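Local coordinates for homoserine kinase (Cytophaga hutchinsonii, PDB 4P52), which probably catalyses the ATP-dependent phosphorylation of homoserine to O-phosphohomoserine, as a kinase of the GHMP family, at residues T34-A48 / D163-V176. Sequence-based numbering, arbitrary orientation.
Sequences TVANVSCGFDVLGFA and DNVAPCLYGGFVLV
Asp163 turns its carboxylate onto the methyl of Ala36, with CG 3.6 Å from Ala36 CB, while its backbone O faces Gly46 CA in a CA-H...O contact. Asn164 reaches back to strand 34-36, its ND2 donating to Thr34 OG1 (3.1 Å, N-H...O 160°) almost within the amide plane. The same ND2 also donates to a water that bonds to Thr34 O and Ala36 N. One turn on, the Pro167 ring lies against Thr34 CG2 and Phe47 CA, and Cys168 CB packs on Thr34 CG2 at 3.7 Å. The helix ends at Tyr170; Gly171 and Gly172, both with positive phi, carry the chain into strand 173-176, antiparallel to 45-48 in the mixed sheet of the GHMP kinase N-terminal domain. Gly172 O accepts from Ala48 N. Phe173, its CG swung anti to the backbone N (chi1 -164°), lays its ring beside the nearly parallel Phe47 ring with little overlap, while Leu45 CD2 and Val38 CG1 meet its edge. An alanine here is likely to open a gap among Leu45, Val38, Phe47 and Leu236 of helix 219-237. Val174 exchanges two backbone bonds with Gly46, Leu175 CD1 touches Leu45 CD2 at 3.9 Å, and Val176 N donates to Val44 O (2.7 Å).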
loop_
_atom_site.group_PDB
_atom_site.type_symbol
_atom_site.label_atom_id
_atom_site.label_comp_id
_atom_site.label_asym_id
_atom_site.label_seq_id
_atom_site.Cartn_x
_atom_site.Cartn_y
_atom_site.Cartn_z
ATOM N N THR A 34 4.552 2.701 20.938
ATOM C CA THR A 34 4.052 2.703 19.580
ATOM C C THR A 34 3.805 1.280 19.155
ATOM O O THR A 34 4.478 0.371 19.630
ATOM C CB THR A 34 5.071 3.307 18.599
ATOM O OG1 THR A 34 6.360 2.766 18.878
ATOM C CG2 THR A 34 5.127 4.817 18.720
ATOM N N VAL A 35 2.846 1.085 18.264
ATOM C CA VAL A 35 2.639 -0.209 17.638
ATOM C C VAL A 35 3.167 -0.200 16.190
ATOM O O VAL A 35 2.615 0.469 15.316
ATOM C CB VAL A 35 1.150 -0.594 17.639
ATOM C CG1 VAL A 35 0.933 -1.902 16.871
ATOM C CG2 VAL A 35 0.643 -0.704 19.067
ATOM N N ALA A 36 4.229 -0.956 15.936
ATOM C CA ALA A 36 4.764 -1.057 14.579
ATOM C C ALA A 36 4.248 -2.293 13.804
ATOM O O ALA A 36 3.660 -3.215 14.397
ATOM C CB ALA A 36 6.280 -1.005 14.603
ATOM N N ASN A 37 4.454 -2.268 12.477
ATOM C CA ASN A 37 3.982 -3.286 11.541
ATOM C C ASN A 37 2.483 -3.277 11.292
ATOM O O ASN A 37 2.040 -3.299 10.132
ATOM C CB ASN A 37 4.548 -4.650 11.896
ATOM C CG ASN A 37 6.067 -4.595 12.049
ATOM O OD1 ASN A 37 6.747 -3.801 11.371
ATOM N ND2 ASN A 37 6.601 -5.383 12.957
ATOM N N VAL A 38 1.682 -3.179 12.341
ATOM C CA VAL A 38 0.226 -3.023 12.144
ATOM C C VAL A 38 -0.290 -4.077 11.138
ATOM O O VAL A 38 -0.870 -3.748 10.097
ATOM C CB VAL A 38 -0.157 -1.576 11.710
ATOM C CG1 VAL A 38 -1.668 -1.361 11.729
ATOM C CG2 VAL A 38 0.536 -0.528 12.584
ATOM N N SER A 39 -0.035 -5.349 11.433
ATOM C CA SER A 39 -0.439 -6.426 10.526
ATOM C C SER A 39 0.397 -6.484 9.225
ATOM O O SER A 39 1.572 -6.901 9.229
ATOM C CB SER A 39 -1.938 -6.325 10.204
ATOM O OG SER A 39 -2.382 -7.533 9.636
ATOM N N CYS A 40 -0.198 -6.076 8.112
ATOM C CA CYS A 40 0.433 -6.353 6.829
ATOM C C CYS A 40 1.571 -5.379 6.500
ATOM O O CYS A 40 2.408 -5.681 5.658
ATOM C CB CYS A 40 -0.604 -6.362 5.715
ATOM S SG CYS A 40 -1.511 -4.803 5.667
ATOM N N GLY A 41 1.628 -4.248 7.195
ATOM C CA GLY A 41 2.588 -3.211 6.878
ATOM C C GLY A 41 3.926 -3.346 7.575
ATOM O O GLY A 41 4.453 -2.359 8.121
ATOM N N PHE A 42 4.502 -4.545 7.532
ATOM C CA PHE A 42 5.808 -4.802 8.136
ATOM C C PHE A 42 6.863 -3.751 7.755
ATOM O O PHE A 42 7.107 -3.512 6.567
ATOM C CB PHE A 42 6.298 -6.200 7.764
ATOM C CG PHE A 42 7.606 -6.557 8.392
ATOM C CD1 PHE A 42 7.693 -6.798 9.773
ATOM C CD2 PHE A 42 8.773 -6.636 7.619
ATOM C CE1 PHE A 42 8.935 -7.105 10.351
ATOM C CE2 PHE A 42 10.003 -6.960 8.196
ATOM C CZ PHE A 42 10.084 -7.194 9.566
ATOM N N ASP A 43 7.465 -3.130 8.771
ATOM C CA ASP A 43 8.520 -2.094 8.625
ATOM C C ASP A 43 8.057 -0.753 8.080
ATOM O O ASP A 43 8.876 0.149 7.894
ATOM C CB ASP A 43 9.691 -2.572 7.753
ATOM C CG ASP A 43 10.749 -3.357 8.527
ATOM O OD1 ASP A 43 10.645 -3.512 9.775
ATOM O OD2 ASP A 43 11.698 -3.845 7.853
ATOM N N VAL A 44 6.769 -0.611 7.786
ATOM C CA VAL A 44 6.308 0.601 7.085
ATOM C C VAL A 44 5.107 1.337 7.708
ATOM O O VAL A 44 4.848 2.473 7.329
ATOM C CB VAL A 44 6.034 0.364 5.560
ATOM C CG1 VAL A 44 7.217 -0.280 4.883
ATOM C CG2 VAL A 44 4.758 -0.437 5.324
ATOM N N LEU A 45 4.357 0.691 8.606
ATOM C CA LEU A 45 3.229 1.331 9.313
ATOM C C LEU A 45 3.472 1.271 10.809
ATOM O O LEU A 45 4.017 0.297 11.316
ATOM C CB LEU A 45 1.914 0.623 9.031
ATOM C CG LEU A 45 1.514 0.461 7.567
ATOM C CD1 LEU A 45 0.261 -0.419 7.487
ATOM C CD2 LEU A 45 1.296 1.822 6.915
ATOM N N GLY A 46 3.056 2.308 11.514
ATOM C CA GLY A 46 3.207 2.378 12.959
ATOM C C GLY A 46 2.296 3.475 13.482
ATOM O O GLY A 46 1.966 4.439 12.754
ATOM N N PHE A 47 1.869 3.339 14.734
ATOM C CA PHE A 47 1.052 4.373 15.352
ATOM C C PHE A 47 1.298 4.426 16.845
ATOM O O PHE A 47 1.723 3.434 17.441
ATOM C CB PHE A 47 -0.434 4.169 15.023
ATOM C CG PHE A 47 -1.041 2.946 15.642
ATOM C CD1 PHE A 47 -1.503 2.973 16.964
ATOM C CD2 PHE A 47 -1.189 1.762 14.893
ATOM C CE1 PHE A 47 -2.094 1.858 17.532
ATOM C CE2 PHE A 47 -1.779 0.625 15.453
ATOM C CZ PHE A 47 -2.229 0.683 16.782
ATOM N N ALA A 48 1.043 5.592 17.446
ATOM C CA ALA A 48 1.331 5.804 18.871
ATOM C C ALA A 48 0.109 5.524 19.698
ATOM O O ALA A 48 -1.021 5.735 19.257
ATOM C CB ALA A 48 1.812 7.213 19.102
ATOM N N ASP A 163 9.278 3.235 11.897
ATOM C CA ASP A 163 7.872 2.987 12.179
ATOM C C ASP A 163 7.572 2.905 13.671
ATOM O O ASP A 163 6.409 2.905 14.066
ATOM C CB ASP A 163 7.320 1.784 11.426
ATOM C CG ASP A 163 7.967 0.470 11.826
ATOM O OD1 ASP A 163 8.916 0.444 12.665
ATOM O OD2 ASP A 163 7.507 -0.557 11.265
ATOM N N ASN A 164 8.615 2.873 14.499
ATOM C CA ASN A 164 8.440 3.179 15.935
ATOM C C ASN A 164 8.733 4.655 16.237
ATOM O O ASN A 164 7.912 5.346 16.844
ATOM C CB ASN A 164 9.329 2.307 16.807
ATOM C CG ASN A 164 8.945 0.843 16.766
ATOM O OD1 ASN A 164 9.739 0.021 16.314
ATOM N ND2 ASN A 164 7.754 0.499 17.267
ATOM N N VAL A 165 9.895 5.126 15.785
ATOM C CA VAL A 165 10.399 6.434 16.142
ATOM C C VAL A 165 9.520 7.574 15.622
ATOM O O VAL A 165 9.181 8.472 16.390
ATOM C CB VAL A 165 11.849 6.638 15.656
ATOM C CG1 VAL A 165 12.363 7.982 16.104
ATOM C CG2 VAL A 165 12.778 5.583 16.237
ATOM N N ALA A 166 9.151 7.552 14.330
ATOM C CA ALA A 166 8.363 8.648 13.751
ATOM C C ALA A 166 7.000 8.871 14.447
ATOM O O ALA A 166 6.703 10.016 14.842
ATOM C CB ALA A 166 8.212 8.513 12.240
ATOM N N PRO A 167 6.185 7.798 14.623
ATOM C CA PRO A 167 4.895 8.009 15.312
ATOM C C PRO A 167 5.070 8.382 16.794
ATOM O O PRO A 167 4.213 9.083 17.390
ATOM C CB PRO A 167 4.173 6.657 15.176
ATOM C CG PRO A 167 5.259 5.662 14.945
ATOM C CD PRO A 167 6.365 6.392 14.211
ATOM N N CYS A 168 6.168 7.923 17.382
ATOM C CA CYS A 168 6.454 8.261 18.737
ATOM C C CYS A 168 6.693 9.775 18.849
ATOM O O CYS A 168 6.113 10.448 19.703
ATOM C CB CYS A 168 7.668 7.488 19.244
ATOM S SG CYS A 168 7.972 7.905 20.968
ATOM N N LEU A 169 7.541 10.290 17.978
ATOM C CA LEU A 169 7.895 11.690 17.979
ATOM C C LEU A 169 6.787 12.587 17.443
ATOM O O LEU A 169 6.590 13.674 17.951
ATOM C CB LEU A 169 9.181 11.911 17.168
ATOM C CG LEU A 169 9.645 13.346 16.926
ATOM C CD1 LEU A 169 10.047 14.096 18.207
ATOM C CD2 LEU A 169 10.787 13.322 15.916
ATOM N N TYR A 170 6.081 12.143 16.415
ATOM C CA TYR A 170 5.145 13.006 15.722
ATOM C C TYR A 170 3.752 12.816 16.208
ATOM O O TYR A 170 2.898 13.639 15.932
ATOM C CB TYR A 170 5.145 12.732 14.226
ATOM C CG TYR A 170 6.426 13.089 13.535
ATOM C CD1 TYR A 170 7.197 14.163 13.947
ATOM C CD2 TYR A 170 6.864 12.358 12.440
ATOM C CE1 TYR A 170 8.386 14.482 13.302
ATOM C CE2 TYR A 170 8.043 12.676 11.787
ATOM C CZ TYR A 170 8.791 13.743 12.217
ATOM O OH TYR A 170 9.949 14.050 11.542
ATOM N N GLY A 171 3.501 11.716 16.909
ATOM C CA GLY A 171 2.127 11.324 17.213
ATOM C C GLY A 171 1.409 10.780 15.995
ATOM O O GLY A 171 1.846 10.959 14.859
ATOM N N GLY A 172 0.320 10.070 16.246
ATOM C CA GLY A 172 -0.578 9.673 15.189
ATOM C C GLY A 172 -0.187 8.390 14.508
ATOM O O GLY A 172 0.531 7.545 15.080
ATOM N N PHE A 173 -0.666 8.262 13.275
ATOM C CA PHE A 173 -0.475 7.088 12.461
ATOM C C PHE A 173 0.406 7.439 11.263
ATOM O O PHE A 173 0.124 8.382 10.531
ATOM C CB PHE A 173 -1.835 6.593 11.982
ATOM C CG PHE A 173 -1.797 5.205 11.464
ATOM C CD1 PHE A 173 -1.130 4.918 10.278
ATOM C CD2 PHE A 173 -2.406 4.169 12.182
ATOM C CE1 PHE A 173 -1.052 3.618 9.805
ATOM C CE2 PHE A 173 -2.328 2.856 11.720
ATOM C CZ PHE A 173 -1.645 2.588 10.525
ATOM N N VAL A 174 1.444 6.648 11.042
ATOM C CA VAL A 174 2.497 6.985 10.105
ATOM C C VAL A 174 2.785 5.876 9.084
ATOM O O VAL A 174 2.786 4.670 9.413
ATOM C CB VAL A 174 3.773 7.354 10.898
ATOM C CG1 VAL A 174 5.029 7.188 10.070
ATOM C CG2 VAL A 174 3.665 8.773 11.453
ATOM N N LEU A 175 3.019 6.293 7.838
ATOM C CA LEU A 175 3.572 5.416 6.809
ATOM C C LEU A 175 5.020 5.820 6.568
ATOM O O LEU A 175 5.329 7.009 6.340
ATOM C CB LEU A 175 2.763 5.510 5.511
ATOM C CG LEU A 175 3.391 5.081 4.178
ATOM C CD1 LEU A 175 3.349 3.578 4.043
ATOM C CD2 LEU A 175 2.622 5.657 3.012
ATOM N N VAL A 176 5.918 4.834 6.658
ATOM C CA VAL A 176 7.327 5.047 6.321
ATOM C C VAL A 176 7.523 4.516 4.915
ATOM O O VAL A 176 7.657 3.285 4.682
ATOM C CB VAL A 176 8.288 4.342 7.281
ATOM C CG1 VAL A 176 9.732 4.657 6.896
ATOM C CG2 VAL A 176 8.004 4.779 8.705
HETATM O O HOH W 1 5.935 -1.594 18.177
#